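Local coordinates for putative exported protein (Peptoclostridium difficile, PDB 5TTA), which is of unknown function but is probably exported, being made with a predicted signal sequence, and belongs to a family grouped with E-set domains, at residues Leu41-Ser46 with Asn60-Thr65; Ile77-Tyr82 with Ile206-Lys211; Leu89-Asp94 with Leu190-Lys195; Pro127-His132 with Ser232-Glu237. All coordinates share one frame; numbering follows the deposited sequence.

Contact 1 (Leu41-Ser46 with Asn60-Thr65); sequences LFINNS and NVISLT
Asn44 and Thr65 set their side chains at about a right angle to each other, and the side-chain hydrogen bond between the two strands runs through that crossing. Asn44 ND2 donates to Thr65 OG1 at 2.8 Å, nearly straight at 167°, with the hydroxyl oxygen close to the amide plane. The torsion of Asn44 (chi1 -59°) places CG beside its own backbone N, from where the amide reaches over Ser63 to Thr65. Ile43 behaves differently on the face it shares with Leu64: the two lie side by side and point the same way, Ile43 CG1 being 3.8 Å from Leu64 CD2, while Ile43 CG2 meets Ile62 CG2 at 3.9 Å in an oblique crossing. Strands 41-50 and 58-66 form a beta hairpin, their segments 41-46 and 60-65 antiparallel at 165°, and a beta bulge interrupts it. Phe42 pairs with Thr65 and Ile43 with Leu64, but the next pair is Asn45 with Ser63, so Asn44 is the extra residue; its N still bonds Ser63 O at 2.8 Å. Beyond the bulge, Ser63 N donates to Asn45 O, also at 2.8 Å. Ile43 and Leu64 both touch Ile77 of strand 72-82, so their face is turned to a second sheet. On that side Ser46 CB lies 4.1 Å from Ile62 CG1, and Ser46 OG is hydrogen-bonded to Tyr247 OH.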
loop_
_atom_site.group_PDB
_atom_site.type_symbol
_atom_site.label_atom_id
_atom_site.label_comp_id
_atom_site.label_asym_id
_atom_site.label_seq_id
_atom_site.Cartn_x
_atom_site.Cartn_y
_atom_site.Cartn_z
ATOM N N LEU A 41 -5.999 8.076 26.058
ATOM C CA LEU A 41 -6.978 8.529 25.067
ATOM C C LEU A 41 -8.303 8.698 25.791
ATOM O O LEU A 41 -8.861 7.723 26.303
ATOM C CB LEU A 41 -7.103 7.531 23.914
ATOM C CG LEU A 41 -8.083 7.853 22.791
ATOM C CD1 LEU A 41 -7.677 9.188 22.109
ATOM C CD2 LEU A 41 -8.074 6.728 21.774
ATOM N N PHE A 42 -8.789 9.930 25.865
ATOM C CA PHE A 42 -9.952 10.271 26.669
ATOM C C PHE A 42 -11.186 10.328 25.797
ATOM O O PHE A 42 -11.200 11.047 24.794
ATOM C CB PHE A 42 -9.778 11.627 27.352
ATOM C CG PHE A 42 -10.757 11.871 28.457
ATOM C CD1 PHE A 42 -11.884 12.644 28.255
ATOM C CD2 PHE A 42 -10.532 11.336 29.722
ATOM C CE1 PHE A 42 -12.783 12.879 29.290
ATOM C CE2 PHE A 42 -11.427 11.558 30.761
ATOM C CZ PHE A 42 -12.557 12.332 30.542
ATOM N N ILE A 43 -12.235 9.613 26.186
ATOM C CA ILE A 43 -13.485 9.710 25.443
ATOM C C ILE A 43 -14.350 10.746 26.144
ATOM O O ILE A 43 -14.869 10.509 27.237
ATOM C CB ILE A 43 -14.205 8.362 25.311
ATOM C CG1 ILE A 43 -13.336 7.392 24.531
ATOM C CG2 ILE A 43 -15.552 8.564 24.568
ATOM C CD1 ILE A 43 -13.968 6.030 24.346
ATOM N N ASN A 44 -14.519 11.899 25.502
ATOM C CA ASN A 44 -15.359 12.962 26.046
ATOM C C ASN A 44 -16.839 12.659 25.906
ATOM O O ASN A 44 -17.632 13.080 26.764
ATOM C CB ASN A 44 -15.038 14.291 25.348
ATOM C CG ASN A 44 -13.597 14.680 25.530
ATOM O OD1 ASN A 44 -13.160 14.934 26.654
ATOM N ND2 ASN A 44 -12.833 14.682 24.440
ATOM N N ASN A 45 -17.221 11.931 24.857
ATOM C CA ASN A 45 -18.620 11.689 24.533
ATOM C C ASN A 45 -18.731 10.754 23.336
ATOM O O ASN A 45 -17.816 10.695 22.507
ATOM C CB ASN A 45 -19.332 13.011 24.233
ATOM C CG ASN A 45 -20.805 12.971 24.557
ATOM O OD1 ASN A 45 -21.313 11.980 25.081
ATOM N ND2 ASN A 45 -21.501 14.060 24.259
ATOM N N SER A 46 -19.838 10.015 23.234
ATOM C CA SER A 46 -20.162 9.285 22.013
ATOM C C SER A 46 -21.667 9.390 21.851
ATOM O O SER A 46 -22.408 9.073 22.785
ATOM C CB SER A 46 -19.693 7.819 22.052
ATOM O OG SER A 46 -20.213 7.146 23.170
ATOM N N ASN A 60 -22.363 7.709 14.554
ATOM C CA ASN A 60 -21.861 7.623 15.929
ATOM C C ASN A 60 -20.621 8.509 16.005
ATOM O O ASN A 60 -19.588 8.181 15.411
ATOM C CB ASN A 60 -21.563 6.149 16.216
ATOM C CG ASN A 60 -20.867 5.906 17.551
ATOM O OD1 ASN A 60 -20.278 4.837 17.758
ATOM N ND2 ASN A 60 -20.937 6.847 18.426
ATOM N N VAL A 61 -20.714 9.649 16.680
ATOM C CA VAL A 61 -19.603 10.596 16.739
ATOM C C VAL A 61 -18.937 10.470 18.104
ATOM O O VAL A 61 -19.549 10.764 19.139
ATOM C CB VAL A 61 -20.069 12.030 16.475
ATOM C CG1 VAL A 61 -18.857 13.003 16.558
ATOM C CG2 VAL A 61 -20.749 12.107 15.066
ATOM N N ILE A 62 -17.688 10.014 18.102
ATOM C CA ILE A 62 -16.894 9.818 19.321
ATOM C C ILE A 62 -15.933 10.992 19.453
ATOM O O ILE A 62 -15.061 11.190 18.592
ATOM C CB ILE A 62 -16.138 8.482 19.278
ATOM C CG1 ILE A 62 -17.131 7.367 18.931
ATOM C CG2 ILE A 62 -15.435 8.237 20.636
ATOM C CD1 ILE A 62 -16.512 6.007 18.704
ATOM N N SER A 63 -16.102 11.779 20.518
ATOM C CA SER A 63 -15.244 12.933 20.762
ATOM C C SER A 63 -14.074 12.484 21.629
ATOM O O SER A 63 -14.275 11.985 22.746
ATOM C CB SER A 63 -16.035 14.063 21.410
ATOM O OG SER A 63 -15.153 15.066 21.882
ATOM N N LEU A 64 -12.867 12.600 21.085
ATOM C CA LEU A 64 -11.636 12.110 21.688
ATOM C C LEU A 64 -10.675 13.249 22.019
ATOM O O LEU A 64 -10.642 14.299 21.345
ATOM C CB LEU A 64 -10.919 11.138 20.736
ATOM C CG LEU A 64 -11.690 9.922 20.234
ATOM C CD1 LEU A 64 -10.921 9.261 19.090
ATOM C CD2 LEU A 64 -11.876 8.947 21.383
ATOM N N THR A 65 -9.860 13.009 23.042
ATOM C CA THR A 65 -8.760 13.894 23.428
ATOM C C THR A 65 -7.544 13.018 23.709
ATOM O O THR A 65 -7.629 12.124 24.549
ATOM C CB THR A 65 -9.100 14.720 24.681
ATOM O OG1 THR A 65 -10.191 15.620 24.411
ATOM C CG2 THR A 65 -7.868 15.508 25.167
#

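Contact 2 (Ile77-Tyr82 with Ile206-Lys211); sequences ITCLAY and IISCVK
Ile207 lies across from Leu80 as a hydrogen-bonded pair in the antiparallel sheet to which strands 72-82 and 205-215 belong; the axes of segments 77-82 and 206-211 run 160° apart and approach to 4.7 Å. From CB its chain turns at chi1 60°, which sets CG1 between the backbone N and the carbonyl carbon and brings that branch back over the neighbouring strand. Ile207 CG1 meets Leu80 CB at 4.0 Å and also nears the Tyr82 ring. The tip, Ile207 CD1, ends 3.8 Å from Tyr82 CE1, approaching the ring obliquely, so that one isoleucine bridges two residues on alternate positions of the facing strand. Helix 226-233 covers this side, with Phe233 touching both Leu80 and Tyr82. The backbone beneath is joined in both directions: Leu80 N donates to Ile207 O and Ile207 N to Leu80 O, each at 3.0 Å, and Thr78 and Cys209 form a second reciprocal pair. On the other face Cys79 CB packs on Ile206 CG2 at 3.9 Å, and Asn60 and Ile62 of strand 58-66 press against Cys79. Ser208 OG is hydrogen-bonded to Ser46 OG of strand 41-50, and the sulfur, Cys79 SG, stands 3.1 Å from that same Ser208 OG.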
loop_
_atom_site.group_PDB
_atom_site.type_symbol
_atom_site.label_atom_id
_atom_site.label_comp_id
_atom_site.label_asym_id
_atom_site.label_seq_id
_atom_site.Cartn_x
_atom_site.Cartn_y
_atom_site.Cartn_z
ATOM N N ILE A 77 -11.544 0.964 20.090
ATOM C CA ILE A 77 -12.556 1.552 20.958
ATOM C C ILE A 77 -13.839 0.759 20.790
ATOM O O ILE A 77 -14.333 0.612 19.662
ATOM C CB ILE A 77 -12.795 3.039 20.640
ATOM C CG1 ILE A 77 -11.564 3.859 21.031
ATOM C CG2 ILE A 77 -14.019 3.536 21.380
ATOM C CD1 ILE A 77 -11.707 5.360 20.685
ATOM N N THR A 78 -14.373 0.229 21.901
ATOM C CA THR A 78 -15.558 -0.618 21.825
ATOM C C THR A 78 -16.773 0.194 22.244
ATOM O O THR A 78 -16.726 0.920 23.239
ATOM C CB THR A 78 -15.426 -1.861 22.714
ATOM O OG1 THR A 78 -14.353 -2.678 22.236
ATOM C CG2 THR A 78 -16.725 -2.692 22.690
ATOM N N CYS A 79 -17.865 0.056 21.488
ATOM C CA CYS A 79 -19.121 0.723 21.795
ATOM C C CYS A 79 -20.241 -0.285 22.024
ATOM O O CYS A 79 -20.239 -1.385 21.464
ATOM C CB CYS A 79 -19.574 1.655 20.682
ATOM S SG CYS A 79 -18.404 3.014 20.332
ATOM N N LEU A 80 -21.199 0.157 22.827
ATOM C CA LEU A 80 -22.422 -0.535 23.198
ATOM C C LEU A 80 -23.562 0.447 23.027
ATOM O O LEU A 80 -23.365 1.657 23.165
ATOM C CB LEU A 80 -22.365 -1.016 24.658
ATOM C CG LEU A 80 -21.197 -1.955 24.945
ATOM C CD1 LEU A 80 -21.163 -2.248 26.475
ATOM C CD2 LEU A 80 -21.392 -3.260 24.202
ATOM N N ALA A 81 -24.741 -0.064 22.685
ATOM C CA ALA A 81 -25.879 0.793 22.362
ATOM C C ALA A 81 -27.094 0.411 23.190
ATOM O O ALA A 81 -27.309 -0.766 23.481
ATOM C CB ALA A 81 -26.224 0.697 20.856
ATOM N N TYR A 82 -27.905 1.417 23.547
ATOM C CA TYR A 82 -29.060 1.248 24.411
ATOM C C TYR A 82 -30.219 2.056 23.867
ATOM O O TYR A 82 -30.020 3.161 23.359
ATOM C CB TYR A 82 -28.752 1.705 25.861
ATOM C CG TYR A 82 -27.754 0.788 26.485
ATOM C CD1 TYR A 82 -26.385 0.946 26.255
ATOM C CD2 TYR A 82 -28.188 -0.290 27.254
ATOM C CE1 TYR A 82 -25.466 0.047 26.778
ATOM C CE2 TYR A 82 -27.288 -1.175 27.783
ATOM C CZ TYR A 82 -25.947 -1.010 27.557
ATOM O OH TYR A 82 -25.091 -1.919 28.102
ATOM N N ILE A 206 -25.098 5.675 23.417
ATOM C CA ILE A 206 -23.924 4.893 23.072
ATOM C C ILE A 206 -22.925 5.111 24.191
ATOM O O ILE A 206 -22.658 6.258 24.564
ATOM C CB ILE A 206 -23.359 5.321 21.708
ATOM C CG1 ILE A 206 -24.394 4.990 20.621
ATOM C CG2 ILE A 206 -22.010 4.668 21.447
ATOM C CD1 ILE A 206 -24.009 5.505 19.312
ATOM N N ILE A 207 -22.431 4.031 24.785
ATOM C CA ILE A 207 -21.370 4.161 25.775
ATOM C C ILE A 207 -20.168 3.425 25.225
ATOM O O ILE A 207 -20.325 2.414 24.537
ATOM C CB ILE A 207 -21.799 3.625 27.165
ATOM C CG1 ILE A 207 -22.164 2.147 27.079
ATOM C CG2 ILE A 207 -23.028 4.416 27.679
ATOM C CD1 ILE A 207 -22.408 1.498 28.492
ATOM N N SER A 208 -18.970 3.957 25.494
ATOM C CA SER A 208 -17.751 3.471 24.873
ATOM C C SER A 208 -16.634 3.279 25.892
ATOM O O SER A 208 -16.682 3.784 27.028
ATOM C CB SER A 208 -17.281 4.412 23.764
ATOM O OG SER A 208 -18.384 4.751 22.921
ATOM N N CYS A 209 -15.632 2.505 25.473
ATOM C CA CYS A 209 -14.459 2.266 26.312
ATOM C C CYS A 209 -13.272 2.006 25.401
ATOM O O CYS A 209 -13.380 1.210 24.459
ATOM C CB CYS A 209 -14.685 1.071 27.256
ATOM S SG CYS A 209 -13.348 0.735 28.452
ATOM N N VAL A 210 -12.155 2.674 25.695
ATOM C CA VAL A 210 -10.895 2.412 25.010
ATOM C C VAL A 210 -10.403 1.033 25.408
ATOM O O VAL A 210 -10.299 0.730 26.602
ATOM C CB VAL A 210 -9.850 3.468 25.377
ATOM C CG1 VAL A 210 -8.508 3.125 24.724
ATOM C CG2 VAL A 210 -10.328 4.880 24.963
ATOM N N LYS A 211 -10.112 0.197 24.414
ATOM C CA LYS A 211 -9.577 -1.139 24.651
ATOM C C LYS A 211 -8.057 -1.103 24.670
ATOM O O LYS A 211 -7.427 -1.619 25.594
ATOM C CB LYS A 211 -10.115 -2.105 23.584
ATOM C CG LYS A 211 -9.614 -3.562 23.657
ATOM C CD LYS A 211 -10.378 -4.413 22.626
ATOM C CE LYS A 211 -9.989 -5.903 22.672
ATOM N NZ LYS A 211 -8.700 -6.164 21.977
#

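Contact 3 (Leu89-Asp94 with Leu190-Lys195); sequences LELYWD and LFDKWK
Leu190 CD1 comes in obliquely to the Trp93 indole, 4.0 Å from Trp93 CE3, and Leu190 lies alongside the indole, pointing the same way. Leu91 CD1, from the same segment as Trp93, sits over the centre of one face of the indole, 3.7 Å above the plane. The Tyr92 ring and the Asp192 carboxylate, the other flat pair, have planes 48° apart. This is a loop-to-turn contact: residues 89-94 lead from strand 88-89 toward strand 96-98, and Phe191 to Trp194 form a type II beta turn, closed by Trp194 N bonding to Phe191 O. At the second position of the turn's central pair, Lys193 has the positive phi expected there. Asp192, just before it, holds the loop: Tyr92 N donates to Asp192 OD2 at 2.8 Å, with an angle of 162° at the hydrogen, arriving on the anti side and 29° out of the carboxylate plane. The carboxylate reaches that N-H because Asp192 CG is turned away from its own backbone N. Lys193 CG lies 3.7 Å from Leu91 CD2; the bend at chi2 then carries the chain on toward Glu90 O. Deeper in, Trp93 packs on Cys79 and Ala81 of strand 72-82, and its NE1 is hydrogen-bonded to Ser129 O. At the solvent-bridged end one water donates to Glu90 O and accepts from Lys193 NZ, 2.7 Å away.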
loop_
_atom_site.group_PDB
_atom_site.type_symbol
_atom_site.label_atom_id
_atom_site.label_comp_id
_atom_site.label_asym_id
_atom_site.label_seq_id
_atom_site.Cartn_x
_atom_site.Cartn_y
_atom_site.Cartn_z
ATOM N N LEU A 89 -29.106 -3.013 22.921
ATOM C CA LEU A 89 -29.512 -3.245 21.533
ATOM C C LEU A 89 -28.427 -3.992 20.780
ATOM O O LEU A 89 -27.242 -3.637 20.875
ATOM C CB LEU A 89 -29.811 -1.926 20.808
ATOM C CG LEU A 89 -30.997 -1.149 21.363
ATOM C CD1 LEU A 89 -31.013 0.255 20.749
ATOM C CD2 LEU A 89 -32.263 -1.894 21.047
ATOM N N GLU A 90 -28.831 -5.010 20.014
ATOM C CA GLU A 90 -27.943 -5.638 19.041
ATOM C C GLU A 90 -28.059 -4.886 17.723
ATOM O O GLU A 90 -29.168 -4.736 17.191
ATOM C CB GLU A 90 -28.300 -7.103 18.809
ATOM C CG GLU A 90 -28.052 -7.999 19.984
ATOM C CD GLU A 90 -28.346 -9.451 19.658
ATOM O OE1 GLU A 90 -27.421 -10.168 19.217
ATOM O OE2 GLU A 90 -29.511 -9.860 19.833
ATOM N N LEU A 91 -26.918 -4.446 17.189
ATOM C CA LEU A 91 -26.867 -3.674 15.953
ATOM C C LEU A 91 -26.067 -4.371 14.862
ATOM O O LEU A 91 -25.132 -5.118 15.130
ATOM C CB LEU A 91 -26.220 -2.285 16.183
ATOM C CG LEU A 91 -26.900 -1.407 17.237
ATOM C CD1 LEU A 91 -26.219 -0.034 17.232
ATOM C CD2 LEU A 91 -28.375 -1.257 16.938
ATOM N N TYR A 92 -26.442 -4.090 13.607
ATOM C CA TYR A 92 -25.512 -4.171 12.486
ATOM C C TYR A 92 -24.696 -2.876 12.483
ATOM O O TYR A 92 -25.008 -1.909 11.777
ATOM C CB TYR A 92 -26.272 -4.364 11.171
ATOM C CG TYR A 92 -27.004 -5.681 11.060
ATOM C CD1 TYR A 92 -26.312 -6.869 10.835
ATOM C CD2 TYR A 92 -28.392 -5.733 11.156
ATOM C CE1 TYR A 92 -26.981 -8.076 10.707
ATOM C CE2 TYR A 92 -29.080 -6.954 11.024
ATOM C CZ TYR A 92 -28.358 -8.113 10.799
ATOM O OH TYR A 92 -29.003 -9.320 10.683
ATOM N N TRP A 93 -23.627 -2.860 13.304
ATOM C CA TRP A 93 -22.940 -1.611 13.631
ATOM C C TRP A 93 -22.314 -0.942 12.412
ATOM O O TRP A 93 -22.273 0.294 12.335
ATOM C CB TRP A 93 -21.831 -1.857 14.657
ATOM C CG TRP A 93 -22.331 -2.067 16.051
ATOM C CD1 TRP A 93 -22.771 -3.243 16.615
ATOM C CD2 TRP A 93 -22.448 -1.061 17.057
ATOM N NE1 TRP A 93 -23.142 -3.015 17.933
ATOM C CE2 TRP A 93 -22.936 -1.688 18.228
ATOM C CE3 TRP A 93 -22.155 0.316 17.089
ATOM C CZ2 TRP A 93 -23.180 -0.975 19.420
ATOM C CZ3 TRP A 93 -22.378 1.026 18.257
ATOM C CH2 TRP A 93 -22.882 0.375 19.430
ATOM N N ASP A 94 -21.717 -1.729 11.516
ATOM C CA ASP A 94 -21.040 -1.205 10.332
ATOM C C ASP A 94 -21.812 -1.487 9.043
ATOM O O ASP A 94 -21.205 -1.630 7.978
ATOM C CB ASP A 94 -19.613 -1.755 10.234
ATOM C CG ASP A 94 -19.540 -3.275 10.284
ATOM O OD1 ASP A 94 -20.594 -3.952 10.234
ATOM O OD2 ASP A 94 -18.400 -3.815 10.359
ATOM N N LEU A 190 -24.026 5.179 11.122
ATOM C CA LEU A 190 -24.795 4.221 11.958
ATOM C C LEU A 190 -26.242 4.160 11.443
ATOM O O LEU A 190 -27.167 4.742 12.015
ATOM C CB LEU A 190 -24.710 4.610 13.433
ATOM C CG LEU A 190 -25.170 3.526 14.422
ATOM C CD1 LEU A 190 -24.114 2.441 14.393
ATOM C CD2 LEU A 190 -25.280 4.088 15.804
ATOM N N PHE A 191 -26.418 3.459 10.309
ATOM C CA PHE A 191 -27.706 3.358 9.634
ATOM C C PHE A 191 -28.692 2.434 10.330
ATOM O O PHE A 191 -29.893 2.701 10.292
ATOM C CB PHE A 191 -27.496 2.881 8.196
ATOM C CG PHE A 191 -26.749 3.862 7.347
ATOM C CD1 PHE A 191 -25.502 3.548 6.846
ATOM C CD2 PHE A 191 -27.284 5.126 7.096
ATOM C CE1 PHE A 191 -24.801 4.456 6.049
ATOM C CE2 PHE A 191 -26.601 6.051 6.294
ATOM C CZ PHE A 191 -25.356 5.718 5.774
ATOM N N ASP A 192 -28.229 1.367 10.986
ATOM C CA ASP A 192 -29.173 0.431 11.606
ATOM C C ASP A 192 -30.024 1.126 12.670
ATOM O O ASP A 192 -29.507 1.882 13.502
ATOM C CB ASP A 192 -28.421 -0.757 12.212
ATOM C CG ASP A 192 -29.358 -1.916 12.568
ATOM O OD1 ASP A 192 -30.502 -1.938 12.066
ATOM O OD2 ASP A 192 -28.956 -2.802 13.352
ATOM N N LYS A 193 -31.346 0.879 12.620
ATOM C CA LYS A 193 -32.399 1.381 13.534
ATOM C C LYS A 193 -32.750 2.839 13.257
ATOM O O LYS A 193 -33.491 3.435 14.036
ATOM C CB LYS A 193 -32.041 1.254 15.026
ATOM C CG LYS A 193 -31.533 -0.140 15.452
ATOM C CD LYS A 193 -32.634 -1.173 15.467
ATOM C CE LYS A 193 -32.171 -2.443 16.189
ATOM N NZ LYS A 193 -33.248 -3.454 16.210
ATOM N N TRP A 194 -32.263 3.423 12.170
ATOM C CA TRP A 194 -32.624 4.777 11.780
ATOM C C TRP A 194 -33.760 4.727 10.758
ATOM O O TRP A 194 -33.770 3.878 9.863
ATOM C CB TRP A 194 -31.388 5.474 11.211
ATOM C CG TRP A 194 -31.547 6.830 10.592
ATOM C CD1 TRP A 194 -31.978 7.979 11.181
ATOM C CD2 TRP A 194 -31.213 7.169 9.233
ATOM N NE1 TRP A 194 -31.939 9.029 10.261
ATOM C CE2 TRP A 194 -31.479 8.548 9.062
ATOM C CE3 TRP A 194 -30.728 6.434 8.155
ATOM C CZ2 TRP A 194 -31.267 9.208 7.844
ATOM C CZ3 TRP A 194 -30.492 7.100 6.942
ATOM C CH2 TRP A 194 -30.762 8.468 6.806
ATOM N N LYS A 195 -34.734 5.608 10.916
ATOM C CA LYS A 195 -35.778 5.799 9.915
ATOM C C LYS A 195 -35.606 7.194 9.321
ATOM O O LYS A 195 -35.861 8.200 9.988
ATOM C CB LYS A 195 -37.175 5.616 10.501
ATOM C CG LYS A 195 -38.249 5.653 9.420
ATOM C CD LYS A 195 -39.645 5.429 9.979
ATOM C CE LYS A 195 -39.892 3.955 10.239
ATOM N NZ LYS A 195 -39.698 3.155 8.996
HETATM O O HOH W 1 -30.438 -4.614 14.070
HETATM O O HOH W 2 -31.931 -5.531 17.380
HETATM O O HOH W 3 -25.626 0.728 11.548
#

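Contact 4 (Pro127-His132 with Ser232-Glu237); sequences PKSYSH and SFQGKE
A small surface contact, burying 181 Å² in all, joins the approach to strand 131-135 to the turn that follows helix 226-233. An aromatic face against a glycine and one side-chain hydrogen bond carry it. Gly235 CA sits 3.6 Å from the centroid of the Tyr130 ring and 5° off the ring normal, a CH-pi contact over the face in which the six ring carbons lie at nearly equal distances from CA. Gly235 belongs to a type II beta turn from Phe233 to Lys236, closed by Lys236 N bonding to Phe233 O, and has the positive phi (69°) of its third position. Beside the ring, Gln234 stretches out beyond CG, and Gln234 CG passes Tyr130 CB at 3.8 Å. Its amide oxygen receives the hydroxyl of Ser131: Ser131 OG to Gln234 OE1 is 2.9 Å, the donor standing above the carbonyl plane by 44° and away from a lone pair. Ser129 OG in turn donates to Ser131 O, in the carbonyl plane and on a lone pair. Ser131 also touches Thr78 and Leu80 of strand 72-82, the strand on which helix 226-233 also lies.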
loop_
_atom_site.group_PDB
_atom_site.type_symbol
_atom_site.label_atom_id
_atom_site.label_comp_id
_atom_site.label_asym_id
_atom_site.label_seq_id
_atom_site.Cartn_x
_atom_site.Cartn_y
_atom_site.Cartn_z
ATOM N N PRO A 127 -21.430 -9.259 11.593
ATOM C CA PRO A 127 -22.652 -9.843 12.169
ATOM C C PRO A 127 -23.331 -8.920 13.176
ATOM O O PRO A 127 -22.683 -8.135 13.866
ATOM C CB PRO A 127 -22.141 -11.114 12.868
ATOM C CG PRO A 127 -20.945 -11.540 12.042
ATOM C CD PRO A 127 -20.272 -10.169 11.719
ATOM N N LYS A 128 -24.648 -9.081 13.320
ATOM C CA LYS A 128 -25.365 -8.342 14.362
ATOM C C LYS A 128 -24.771 -8.678 15.729
ATOM O O LYS A 128 -24.419 -9.835 15.989
ATOM C CB LYS A 128 -26.861 -8.694 14.336
ATOM C CG LYS A 128 -27.715 -7.788 15.252
ATOM C CD LYS A 128 -29.123 -8.334 15.511
ATOM C CE LYS A 128 -30.117 -7.940 14.453
ATOM N NZ LYS A 128 -31.376 -8.746 14.568
ATOM N N SER A 129 -24.635 -7.668 16.593
ATOM C CA SER A 129 -23.919 -7.851 17.860
ATOM C C SER A 129 -24.261 -6.733 18.838
ATOM O O SER A 129 -24.577 -5.612 18.433
ATOM C CB SER A 129 -22.400 -7.904 17.626
ATOM O OG SER A 129 -21.678 -7.937 18.850
ATOM N N TYR A 130 -24.179 -7.036 20.147
ATOM C CA TYR A 130 -24.308 -5.959 21.134
ATOM C C TYR A 130 -23.133 -4.979 21.084
ATOM O O TYR A 130 -23.277 -3.815 21.471
ATOM C CB TYR A 130 -24.423 -6.532 22.558
ATOM C CG TYR A 130 -25.785 -7.127 22.910
ATOM C CD1 TYR A 130 -26.904 -6.314 23.078
ATOM C CD2 TYR A 130 -25.935 -8.504 23.100
ATOM C CE1 TYR A 130 -28.153 -6.857 23.393
ATOM C CE2 TYR A 130 -27.166 -9.045 23.428
ATOM C CZ TYR A 130 -28.266 -8.222 23.570
ATOM O OH TYR A 130 -29.486 -8.782 23.883
ATOM N N SER A 131 -21.962 -5.420 20.664
ATOM C CA SER A 131 -20.801 -4.543 20.690
ATOM C C SER A 131 -20.152 -4.399 19.316
ATOM O O SER A 131 -20.269 -5.260 18.447
ATOM C CB SER A 131 -19.741 -5.056 21.661
ATOM O OG SER A 131 -19.194 -6.260 21.159
ATOM N N HIS A 132 -19.397 -3.315 19.153
ATOM C CA HIS A 132 -18.537 -3.155 17.991
ATOM C C HIS A 132 -17.230 -2.501 18.409
ATOM O O HIS A 132 -17.224 -1.550 19.196
ATOM C CB HIS A 132 -19.194 -2.300 16.894
ATOM C CG HIS A 132 -18.371 -2.223 15.647
ATOM N ND1 HIS A 132 -18.177 -3.310 14.829
ATOM C CD2 HIS A 132 -17.690 -1.195 15.078
ATOM C CE1 HIS A 132 -17.424 -2.957 13.798
ATOM N NE2 HIS A 132 -17.107 -1.680 13.931
ATOM N N SER A 232 -19.484 -6.094 32.564
ATOM C CA SER A 232 -20.544 -5.409 33.302
ATOM C C SER A 232 -21.666 -4.908 32.398
ATOM O O SER A 232 -22.830 -4.874 32.819
ATOM C CB SER A 232 -19.958 -4.236 34.076
ATOM O OG SER A 232 -19.036 -4.687 35.046
ATOM N N PHE A 233 -21.350 -4.498 31.176
ATOM C CA PHE A 233 -22.315 -3.788 30.348
ATOM C C PHE A 233 -22.854 -4.581 29.163
ATOM O O PHE A 233 -24.019 -4.413 28.825
ATOM C CB PHE A 233 -21.702 -2.477 29.818
ATOM C CG PHE A 233 -21.550 -1.388 30.864
ATOM C CD1 PHE A 233 -20.290 -0.932 31.238
ATOM C CD2 PHE A 233 -22.669 -0.802 31.446
ATOM C CE1 PHE A 233 -20.138 0.087 32.193
ATOM C CE2 PHE A 233 -22.524 0.208 32.399
ATOM C CZ PHE A 233 -21.252 0.660 32.759
ATOM N N GLN A 234 -22.048 -5.398 28.476
ATOM C CA GLN A 234 -22.466 -5.895 27.160
ATOM C C GLN A 234 -23.660 -6.829 27.305
ATOM O O GLN A 234 -23.605 -7.817 28.053
ATOM C CB GLN A 234 -21.328 -6.609 26.431
ATOM C CG GLN A 234 -21.831 -7.357 25.181
ATOM C CD GLN A 234 -20.726 -7.866 24.275
ATOM O OE1 GLN A 234 -20.818 -7.772 23.040
ATOM N NE2 GLN A 234 -19.698 -8.443 24.871
ATOM N N GLY A 235 -24.747 -6.495 26.608
ATOM C CA GLY A 235 -25.988 -7.231 26.694
ATOM C C GLY A 235 -26.734 -7.134 28.009
ATOM O O GLY A 235 -27.619 -7.949 28.254
ATOM N N LYS A 236 -26.435 -6.143 28.851
ATOM C CA LYS A 236 -27.099 -5.976 30.140
ATOM C C LYS A 236 -27.901 -4.683 30.167
ATOM O O LYS A 236 -27.484 -3.674 29.596
ATOM C CB LYS A 236 -26.087 -5.933 31.283
ATOM C CG LYS A 236 -24.997 -6.973 31.213
ATOM C CD LYS A 236 -25.455 -8.297 31.784
ATOM C CE LYS A 236 -24.280 -9.057 32.408
ATOM N NZ LYS A 236 -23.809 -8.492 33.729
ATOM N N GLU A 237 -29.018 -4.710 30.886
ATOM C CA GLU A 237 -29.805 -3.506 31.127
ATOM C C GLU A 237 -29.039 -2.542 32.040
ATOM O O GLU A 237 -28.301 -2.954 32.934
ATOM C CB GLU A 237 -31.159 -3.884 31.746
ATOM C CG GLU A 237 -32.209 -2.778 31.684
ATOM C CD GLU A 237 -33.622 -3.258 31.999
ATOM O OE1 GLU A 237 -33.830 -4.483 32.146
ATOM O OE2 GLU A 237 -34.529 -2.401 32.100
#

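From the N terminus, contact 1 closes first, as a local hairpin of strands 41-50 and 58-66, before contact 2 opens. Contact 2 then spans 123 intervening residues to pair strands 72-82 and 205-215, and contact 3 lies wholly within that span, fastening the 89-94 loop to the 190-195 turn. Contact 4 opens inside both loops and closes after them at residues 232-237, so it crosses contacts 2 and 3. Contacts 1 and 2 meet through Ser46 and Ser208, bringing the two larger sheets together. Contacts 3 and 4 both adjoin strand 72-82 of contact 2, through Leu89 on Ala81 and His132 on Cys79, and are tied to each other by Leu91 and Ser129.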